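Local coordinates for transcription termination factor FttA (Methanosarcina mazei, PDB 2XR1), which probably terminates transcription across the archaeal genome by cutting nascent RNA at the polymerase exit channel, as a zinc-dependent beta-CASP nuclease of the metallo-beta-lactamase superfamily, at residues B[62-67]-B[315-320]; B[534-539]-B[548-553]. All coordinates share one frame; numbering follows the deposited sequence.

Interaction 1: B[62-67]-B[315-320]; sequences RTRIAM and EVTDIA
Arg64 reaches across to Glu315 and Thr317, and its side chain is the main substance of the contact. The methylene CG of Glu315 packs over the centre of one guanidinium face, 3.7 Å from Arg64 CZ, and the carboxylate plane is turned only 13° from the guanidinium plane. The opposite charges attract only at longer range, with Arg64 NH2 4.1 Å from Glu315 OE1; that oxygen sits well out of the guanidinium plane and no N-H is aimed at it. OE1 takes its hydrogen bond from the backbone N of Asp312. Glu315 CG is anti to its backbone N (chi1 -180°) and the chain runs on extended, which brings CG over the guanidinium and the carboxylate out beside NH2, the two side chains crossing at about a right angle.

Two protein regions meet here: 62-67 enters the edge strand 65-69 of the first KH domain's small sheet, paired by backbone bonds with Leu37, while 315-320 enters strand 317-320, an outermost strand of a metallo-beta-lactamase sheet, bonded to Leu325. The nearest CA atoms, those of Arg64 and Thr317, are 7.7 Å apart; the Arg64 side chain spans this gap, and the two segments do not pair through their backbones.

The backbone O of Val316 lies near the guanidinium plane at its edge and packs against Arg64 CD at 3.4 Å. Thr317 OG1 comes within 3.0 Å of Arg64 NH1, yet the angle is too poor for a hydrogen bond. This hydroxyl instead donates to Glu315 O at 2.9 Å, approaching from above the carbonyl plane, 56° out of it. On the KH side, Thr63 OG1 similarly donates to Arg64 O at 3.1 Å, a local bond next to the arginine.

Interaction 2: B[534-539]-B[548-553]; sequences LVFVGY and RIQKGW
Ile549 meets Leu534 and Phe536 with its CG2 branch, crossing each side chain at about a right angle. Its CG2 is 4.1 Å from Leu534 CD2 and equally 4.1 Å from Phe536 CE2, approaching the aromatic ring at the edge, near the ring plane. A chi1 of -67° puts CG1 of Ile549 beside the backbone N and leaves CG2 anti to it, so that this methyl faces both strand residues; CD1 adds a second approach to Leu534 CD2.

Gln550 meets the same ring differently. Its amide plane is turned 81° from the ring, and OE1 lies 4.0 Å from Phe536 CD2 in an oblique approach, while its CB is 4.1 Å from Phe536 CE2. The separation and orientation indicate van der Waals packing. Phe536 also touches Val574, and Gln550 touches Val576, both on the adjoining strand 573-576.

Beyond Gln550 the helix ends in a Schellman motif, where Gly552 adopts positive phi (85°) and its N bonds to Ile549 O at 2.7 Å. Strand 533-536 belongs to a six-stranded parallel sheet and helix 545-550 packs on it, as in the alternating alpha/beta build of the beta-CASP domain.

The two contacts differ in burial and in the elements they join. Interaction 1 is partly buried and links sequence-distant regions, the first KH domain and the metallo-beta-lactamase region, at the ends of edge strands of separate sheets; it rests on one arginine packed over a glutamate, with opposite charges near but not bonded. Interaction 2 is buried and local in sequence, holding a helix to an inner strand of one parallel sheet within the beta-CASP region, and its chemistry is largely apolar. They share no secondary-structure elements. The centres of interactions 1 and 2 are about 46 Å apart, on opposite sides of the chain's centre. Their nearest atoms are about 25 Å apart. Both lie away from the zinc site.

Interaction 1: B[62-67]-B[315-320]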
ATOM      1  N   ARG B  62     -14.267 -32.877  -2.318  1.00 89.96           N
ATOM      2  CA  ARG B  62     -13.069 -32.099  -2.668  1.00 89.19           C
ATOM      3  C   ARG B  62     -12.624 -31.143  -1.550  1.00 86.89           C
ATOM      4  O   ARG B  62     -12.362 -29.964  -1.808  1.00 87.81           O
ATOM      5  CB  ARG B  62     -13.304 -31.321  -3.973  1.00 91.73           C
ATOM      6  N   THR B  63     -12.534 -31.644  -0.319  1.00 84.35           N
ATOM      7  CA  THR B  63     -12.073 -30.816   0.809  1.00 82.06           C
ATOM      8  C   THR B  63     -11.547 -31.633   1.991  1.00 79.53           C
ATOM      9  O   THR B  63     -11.689 -32.860   2.023  1.00 79.79           O
ATOM     10  CB  THR B  63     -13.193 -29.838   1.321  1.00 82.85           C
ATOM     11  OG1 THR B  63     -12.903 -29.403   2.657  1.00 79.86           O
ATOM     12  CG2 THR B  63     -14.567 -30.498   1.309  1.00 84.60           C
ATOM     13  N   ARG B  64     -10.920 -30.931   2.938  1.00 77.13           N
ATOM     14  CA  ARG B  64     -10.461 -31.532   4.191  1.00 74.84           C
ATOM     15  C   ARG B  64     -11.646 -31.677   5.150  1.00 73.93           C
ATOM     16  O   ARG B  64     -12.368 -30.706   5.425  1.00 73.81           O
ATOM     17  CB  ARG B  64      -9.361 -30.694   4.881  1.00 73.36           C
ATOM     18  CG  ARG B  64      -8.041 -30.498   4.080  1.00 74.31           C
ATOM     19  CD  ARG B  64      -6.736 -30.810   4.900  1.00 73.17           C
ATOM     20  NE  ARG B  64      -6.826 -30.602   6.363  1.00 73.24           N
ATOM     21  CZ  ARG B  64      -6.677 -29.433   7.009  1.00 72.77           C
ATOM     22  NH1 ARG B  64      -6.449 -28.295   6.350  1.00 73.50           N
ATOM     23  NH2 ARG B  64      -6.759 -29.398   8.338  1.00 71.06           N
ATOM     24  N   ILE B  65     -11.811 -32.899   5.660  1.00 72.54           N
ATOM     25  CA  ILE B  65     -12.897 -33.265   6.562  1.00 71.97           C
ATOM     26  C   ILE B  65     -12.349 -34.084   7.715  1.00 69.92           C
ATOM     27  O   ILE B  65     -11.590 -35.006   7.491  1.00 69.33           O
ATOM     28  CB  ILE B  65     -13.965 -34.106   5.853  1.00 73.87           C
ATOM     29  CG1 ILE B  65     -14.532 -33.344   4.655  1.00 75.39           C
ATOM     30  CG2 ILE B  65     -15.084 -34.473   6.838  1.00 74.65           C
ATOM     31  CD1 ILE B  65     -15.793 -33.950   4.088  1.00 77.36           C
ATOM     32  N   ALA B  66     -12.722 -33.719   8.938  1.00 68.91           N
ATOM     33  CA  ALA B  66     -12.469 -34.526  10.130  1.00 68.15           C
ATOM     34  C   ALA B  66     -13.825 -34.950  10.744  1.00 70.18           C
ATOM     35  O   ALA B  66     -14.819 -34.215  10.695  1.00 71.11           O
ATOM     36  CB  ALA B  66     -11.635 -33.741  11.150  1.00 65.68           C
ATOM     37  N   MET B  67     -13.875 -36.139  11.317  1.00 71.09           N
ATOM     38  CA  MET B  67     -15.032 -36.504  12.100  1.00 73.18           C
ATOM     39  C   MET B  67     -14.676 -36.238  13.558  1.00 71.89           C
ATOM     40  O   MET B  67     -13.511 -36.243  13.903  1.00 69.93           O
ATOM     41  CB  MET B  67     -15.430 -37.958  11.817  1.00 75.03           C
ATOM     42  CG  MET B  67     -14.681 -38.964  12.614  1.00 76.12           C
ATOM     43  SD  MET B  67     -15.304 -39.088  14.288  1.00 78.87           S
ATOM     44  CE  MET B  67     -14.146 -40.276  14.966  1.00 78.43           C
ATOM     45  N   GLU B 315      -0.080 -30.069   4.444  1.00 33.34           N
ATOM     46  CA  GLU B 315      -1.493 -30.171   4.692  1.00 34.39           C
ATOM     47  C   GLU B 315      -2.079 -28.904   4.065  1.00 33.09           C
ATOM     48  O   GLU B 315      -1.866 -27.806   4.596  1.00 30.36           O
ATOM     49  CB  GLU B 315      -1.687 -30.234   6.194  1.00 35.27           C
ATOM     50  CG  GLU B 315      -3.090 -30.353   6.720  1.00 40.38           C
ATOM     51  CD  GLU B 315      -3.095 -30.758   8.214  1.00 46.77           C
ATOM     52  OE1 GLU B 315      -2.720 -29.926   9.094  1.00 47.24           O
ATOM     53  OE2 GLU B 315      -3.452 -31.927   8.501  1.00 50.87           O
ATOM     54  N   VAL B 316      -2.750 -29.080   2.913  1.00 33.42           N
ATOM     55  CA  VAL B 316      -3.313 -27.999   2.126  1.00 32.89           C
ATOM     56  C   VAL B 316      -4.575 -27.490   2.772  1.00 33.35           C
ATOM     57  O   VAL B 316      -5.505 -28.243   2.955  1.00 35.01           O
ATOM     58  CB  VAL B 316      -3.699 -28.453   0.685  1.00 34.32           C
ATOM     59  CG1 VAL B 316      -4.187 -27.274  -0.114  1.00 33.00           C
ATOM     60  CG2 VAL B 316      -2.520 -29.116   0.001  1.00 34.08           C
ATOM     61  N   THR B 317      -4.625 -26.194   3.037  1.00 31.79           N
ATOM     62  CA  THR B 317      -5.579 -25.636   3.981  1.00 32.07           C
ATOM     63  C   THR B 317      -6.207 -24.375   3.403  1.00 31.71           C
ATOM     64  O   THR B 317      -5.505 -23.411   3.113  1.00 28.20           O
ATOM     65  CB  THR B 317      -4.817 -25.305   5.285  1.00 31.33           C
ATOM     66  OG1 THR B 317      -4.160 -26.493   5.734  1.00 32.07           O
ATOM     67  CG2 THR B 317      -5.712 -24.793   6.394  1.00 30.46           C
ATOM     68  N   ASP B 318      -7.524 -24.425   3.175  1.00 33.78           N
ATOM     69  CA  ASP B 318      -8.271 -23.239   2.778  1.00 34.80           C
ATOM     70  C   ASP B 318      -8.226 -22.263   3.962  1.00 33.72           C
ATOM     71  O   ASP B 318      -8.770 -22.567   5.013  1.00 34.82           O
ATOM     72  CB  ASP B 318      -9.733 -23.558   2.453  1.00 37.50           C
ATOM     73  CG  ASP B 318      -9.890 -24.645   1.390  1.00 41.79           C
ATOM     74  OD1 ASP B 318      -9.236 -24.511   0.341  1.00 45.51           O
ATOM     75  OD2 ASP B 318     -10.692 -25.619   1.573  1.00 46.07           O
ATOM     76  N   ILE B 319      -7.545 -21.123   3.803  1.00 31.52           N
ATOM     77  CA  ILE B 319      -7.544 -20.087   4.820  1.00 30.78           C
ATOM     78  C   ILE B 319      -8.404 -18.867   4.463  1.00 31.56           C
ATOM     79  O   ILE B 319      -8.551 -17.955   5.267  1.00 30.70           O
ATOM     80  CB  ILE B 319      -6.131 -19.631   5.193  1.00 28.63           C
ATOM     81  CG1 ILE B 319      -5.390 -19.061   3.976  1.00 28.22           C
ATOM     82  CG2 ILE B 319      -5.429 -20.793   5.862  1.00 26.79           C
ATOM     83  CD1 ILE B 319      -3.989 -18.517   4.296  1.00 23.36           C
ATOM     84  N   ALA B 320      -8.961 -18.875   3.254  1.00 32.37           N
ATOM     85  CA  ALA B 320      -9.749 -17.781   2.741  1.00 32.88           C
ATOM     86  C   ALA B 320     -10.500 -18.250   1.502  1.00 34.29           C
ATOM     87  O   ALA B 320     -10.251 -19.315   0.970  1.00 33.71           O
ATOM     88  CB  ALA B 320      -8.867 -16.587   2.433  1.00 31.03           C
TER

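Interaction 2: B[534-539]-B[548-553]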
ATOM      1  N   LEU B 534      34.768 -15.951  24.456  1.00 49.29           N
ATOM      2  CA  LEU B 534      33.409 -15.621  24.104  1.00 47.45           C
ATOM      3  C   LEU B 534      33.153 -16.111  22.688  1.00 44.82           C
ATOM      4  O   LEU B 534      33.764 -15.593  21.756  1.00 45.16           O
ATOM      5  CB  LEU B 534      33.206 -14.102  24.189  1.00 49.07           C
ATOM      6  CG  LEU B 534      31.807 -13.582  23.833  1.00 47.29           C
ATOM      7  CD1 LEU B 534      30.854 -13.975  24.931  1.00 46.89           C
ATOM      8  CD2 LEU B 534      31.846 -12.066  23.611  1.00 47.76           C
ATOM      9  N   VAL B 535      32.241 -17.073  22.518  1.00 42.65           N
ATOM     10  CA  VAL B 535      32.112 -17.777  21.242  1.00 40.64           C
ATOM     11  C   VAL B 535      30.880 -17.333  20.489  1.00 38.98           C
ATOM     12  O   VAL B 535      29.772 -17.599  20.914  1.00 39.18           O
ATOM     13  CB  VAL B 535      32.041 -19.301  21.480  1.00 40.10           C
ATOM     14  CG1 VAL B 535      32.138 -20.078  20.164  1.00 38.87           C
ATOM     15  CG2 VAL B 535      33.172 -19.733  22.438  1.00 42.08           C
ATOM     16  N   PHE B 536      31.060 -16.657  19.374  1.00 38.48           N
ATOM     17  CA  PHE B 536      29.932 -16.328  18.507  1.00 37.53           C
ATOM     18  C   PHE B 536      29.672 -17.424  17.476  1.00 35.92           C
ATOM     19  O   PHE B 536      30.523 -17.694  16.649  1.00 36.36           O
ATOM     20  CB  PHE B 536      30.182 -15.016  17.772  1.00 38.53           C
ATOM     21  CG  PHE B 536      30.125 -13.813  18.652  1.00 40.83           C
ATOM     22  CD1 PHE B 536      28.939 -13.423  19.233  1.00 40.67           C
ATOM     23  CD2 PHE B 536      31.259 -13.047  18.888  1.00 43.28           C
ATOM     24  CE1 PHE B 536      28.883 -12.314  20.048  1.00 42.40           C
ATOM     25  CE2 PHE B 536      31.194 -11.922  19.692  1.00 44.09           C
ATOM     26  CZ  PHE B 536      30.006 -11.563  20.266  1.00 44.05           C
ATOM     27  N   VAL B 537      28.480 -18.009  17.504  1.00 35.12           N
ATOM     28  CA  VAL B 537      28.164 -19.183  16.700  1.00 33.97           C
ATOM     29  C   VAL B 537      27.231 -18.866  15.550  1.00 33.77           C
ATOM     30  O   VAL B 537      26.898 -19.745  14.769  1.00 34.25           O
ATOM     31  CB  VAL B 537      27.513 -20.269  17.523  1.00 33.50           C
ATOM     32  CG1 VAL B 537      28.446 -20.720  18.657  1.00 34.15           C
ATOM     33  CG2 VAL B 537      26.222 -19.789  18.038  1.00 32.77           C
ATOM     34  N   GLY B 538      26.829 -17.614  15.424  1.00 33.93           N
ATOM     35  CA  GLY B 538      26.030 -17.192  14.289  1.00 33.83           C
ATOM     36  C   GLY B 538      26.144 -15.689  14.089  1.00 34.71           C
ATOM     37  O   GLY B 538      26.676 -14.999  14.966  1.00 36.05           O
ATOM     38  N   TYR B 539      25.588 -15.160  13.002  1.00 34.10           N
ATOM     39  CA  TYR B 539      25.637 -13.709  12.770  1.00 35.33           C
ATOM     40  C   TYR B 539      25.034 -12.923  13.938  1.00 35.71           C
ATOM     41  O   TYR B 539      24.158 -13.409  14.658  1.00 34.76           O
ATOM     42  CB  TYR B 539      24.923 -13.300  11.464  1.00 36.06           C
ATOM     43  CG  TYR B 539      23.424 -13.203  11.612  1.00 35.39           C
ATOM     44  CD1 TYR B 539      22.644 -14.335  11.655  1.00 34.55           C
ATOM     45  CD2 TYR B 539      22.806 -11.981  11.732  1.00 38.11           C
ATOM     46  CE1 TYR B 539      21.274 -14.270  11.827  1.00 37.01           C
ATOM     47  CE2 TYR B 539      21.411 -11.875  11.878  1.00 39.58           C
ATOM     48  CZ  TYR B 539      20.648 -13.028  11.942  1.00 40.23           C
ATOM     49  OH  TYR B 539      19.269 -12.945  12.092  1.00 41.60           O
ATOM     50  N   ARG B 548      28.628  -5.254  18.111  1.00 50.37           N
ATOM     51  CA  ARG B 548      29.599  -4.285  18.543  1.00 53.93           C
ATOM     52  C   ARG B 548      30.872  -4.966  19.095  1.00 53.65           C
ATOM     53  O   ARG B 548      31.988  -4.606  18.710  1.00 54.84           O
ATOM     54  CB  ARG B 548      28.932  -3.308  19.526  1.00 57.36           C
ATOM     55  CG  ARG B 548      29.842  -2.562  20.440  1.00 62.05           C
ATOM     56  CD  ARG B 548      29.623  -1.092  20.337  1.00 69.82           C
ATOM     57  NE  ARG B 548      28.381  -0.615  20.949  1.00 74.09           N
ATOM     58  CZ  ARG B 548      28.106   0.679  21.157  1.00 79.92           C
ATOM     59  NH1 ARG B 548      28.982   1.628  20.800  1.00 82.69           N
ATOM     60  NH2 ARG B 548      26.951   1.032  21.728  1.00 81.64           N
ATOM     61  N   ILE B 549      30.730  -5.971  19.939  1.00 52.25           N
ATOM     62  CA  ILE B 549      31.907  -6.702  20.403  1.00 53.00           C
ATOM     63  C   ILE B 549      32.695  -7.320  19.245  1.00 52.31           C
ATOM     64  O   ILE B 549      33.909  -7.151  19.135  1.00 54.35           O
ATOM     65  CB  ILE B 549      31.549  -7.812  21.353  1.00 51.13           C
ATOM     66  CG1 ILE B 549      31.005  -7.223  22.650  1.00 54.16           C
ATOM     67  CG2 ILE B 549      32.765  -8.648  21.621  1.00 50.07           C
ATOM     68  CD1 ILE B 549      30.422  -8.237  23.606  1.00 53.16           C
ATOM     69  N   GLN B 550      31.987  -8.027  18.379  1.00 50.41           N
ATOM     70  CA  GLN B 550      32.585  -8.720  17.238  1.00 49.53           C
ATOM     71  C   GLN B 550      33.342  -7.795  16.313  1.00 51.80           C
ATOM     72  O   GLN B 550      34.214  -8.256  15.594  1.00 52.07           O
ATOM     73  CB  GLN B 550      31.482  -9.441  16.474  1.00 47.33           C
ATOM     74  CG  GLN B 550      31.826  -9.955  15.065  1.00 48.19           C
ATOM     75  CD  GLN B 550      30.754 -10.905  14.546  1.00 47.20           C
ATOM     76  OE1 GLN B 550      30.570 -12.003  15.082  1.00 48.58           O
ATOM     77  NE2 GLN B 550      30.007 -10.466  13.554  1.00 48.18           N
ATOM     78  N   LYS B 551      33.009  -6.504  16.326  1.00 54.13           N
ATOM     79  CA  LYS B 551      33.769  -5.491  15.588  1.00 57.13           C
ATOM     80  C   LYS B 551      35.038  -5.018  16.325  1.00 60.53           C
ATOM     81  O   LYS B 551      35.743  -4.116  15.856  1.00 62.95           O
ATOM     82  CB  LYS B 551      32.892  -4.264  15.289  1.00 58.74           C
ATOM     83  CG  LYS B 551      31.828  -4.465  14.240  1.00 57.36           C
ATOM     84  CD  LYS B 551      31.213  -3.104  13.811  1.00 61.19           C
ATOM     85  CE  LYS B 551      29.664  -3.174  13.766  1.00 60.32           C
ATOM     86  NZ  LYS B 551      28.998  -1.976  13.204  1.00 62.66           N
ATOM     87  N   GLY B 552      35.314  -5.592  17.491  1.00 60.86           N
ATOM     88  CA  GLY B 552      36.528  -5.241  18.240  1.00 64.40           C
ATOM     89  C   GLY B 552      36.395  -4.013  19.129  1.00 68.36           C
ATOM     90  O   GLY B 552      37.402  -3.430  19.531  1.00 72.00           O
ATOM     91  N   TRP B 553      35.163  -3.608  19.437  1.00 68.24           N
ATOM     92  CA  TRP B 553      34.931  -2.681  20.540  1.00 71.72           C
ATOM     93  C   TRP B 553      35.241  -3.431  21.850  1.00 72.66           C
ATOM     94  O   TRP B 553      34.816  -4.592  22.027  1.00 69.31           O
ATOM     95  CB  TRP B 553      33.494  -2.157  20.532  1.00 71.00           C
ATOM     96  CG  TRP B 553      33.379  -0.785  20.029  1.00 73.93           C
ATOM     97  CD1 TRP B 553      33.594   0.362  20.742  1.00 79.22           C
ATOM     98  CD2 TRP B 553      33.043  -0.373  18.701  1.00 73.19           C
ATOM     99  NE1 TRP B 553      33.420   1.460  19.939  1.00 81.09           N
ATOM    100  CE2 TRP B 553      33.074   1.040  18.683  1.00 76.90           C
ATOM    101  CE3 TRP B 553      32.722  -1.054  17.526  1.00 69.70           C
ATOM    102  CZ2 TRP B 553      32.788   1.782  17.541  1.00 77.08           C
ATOM    103  CZ3 TRP B 553      32.436  -0.309  16.387  1.00 70.75           C
ATOM    104  CH2 TRP B 553      32.481   1.098  16.405  1.00 74.26           C
TER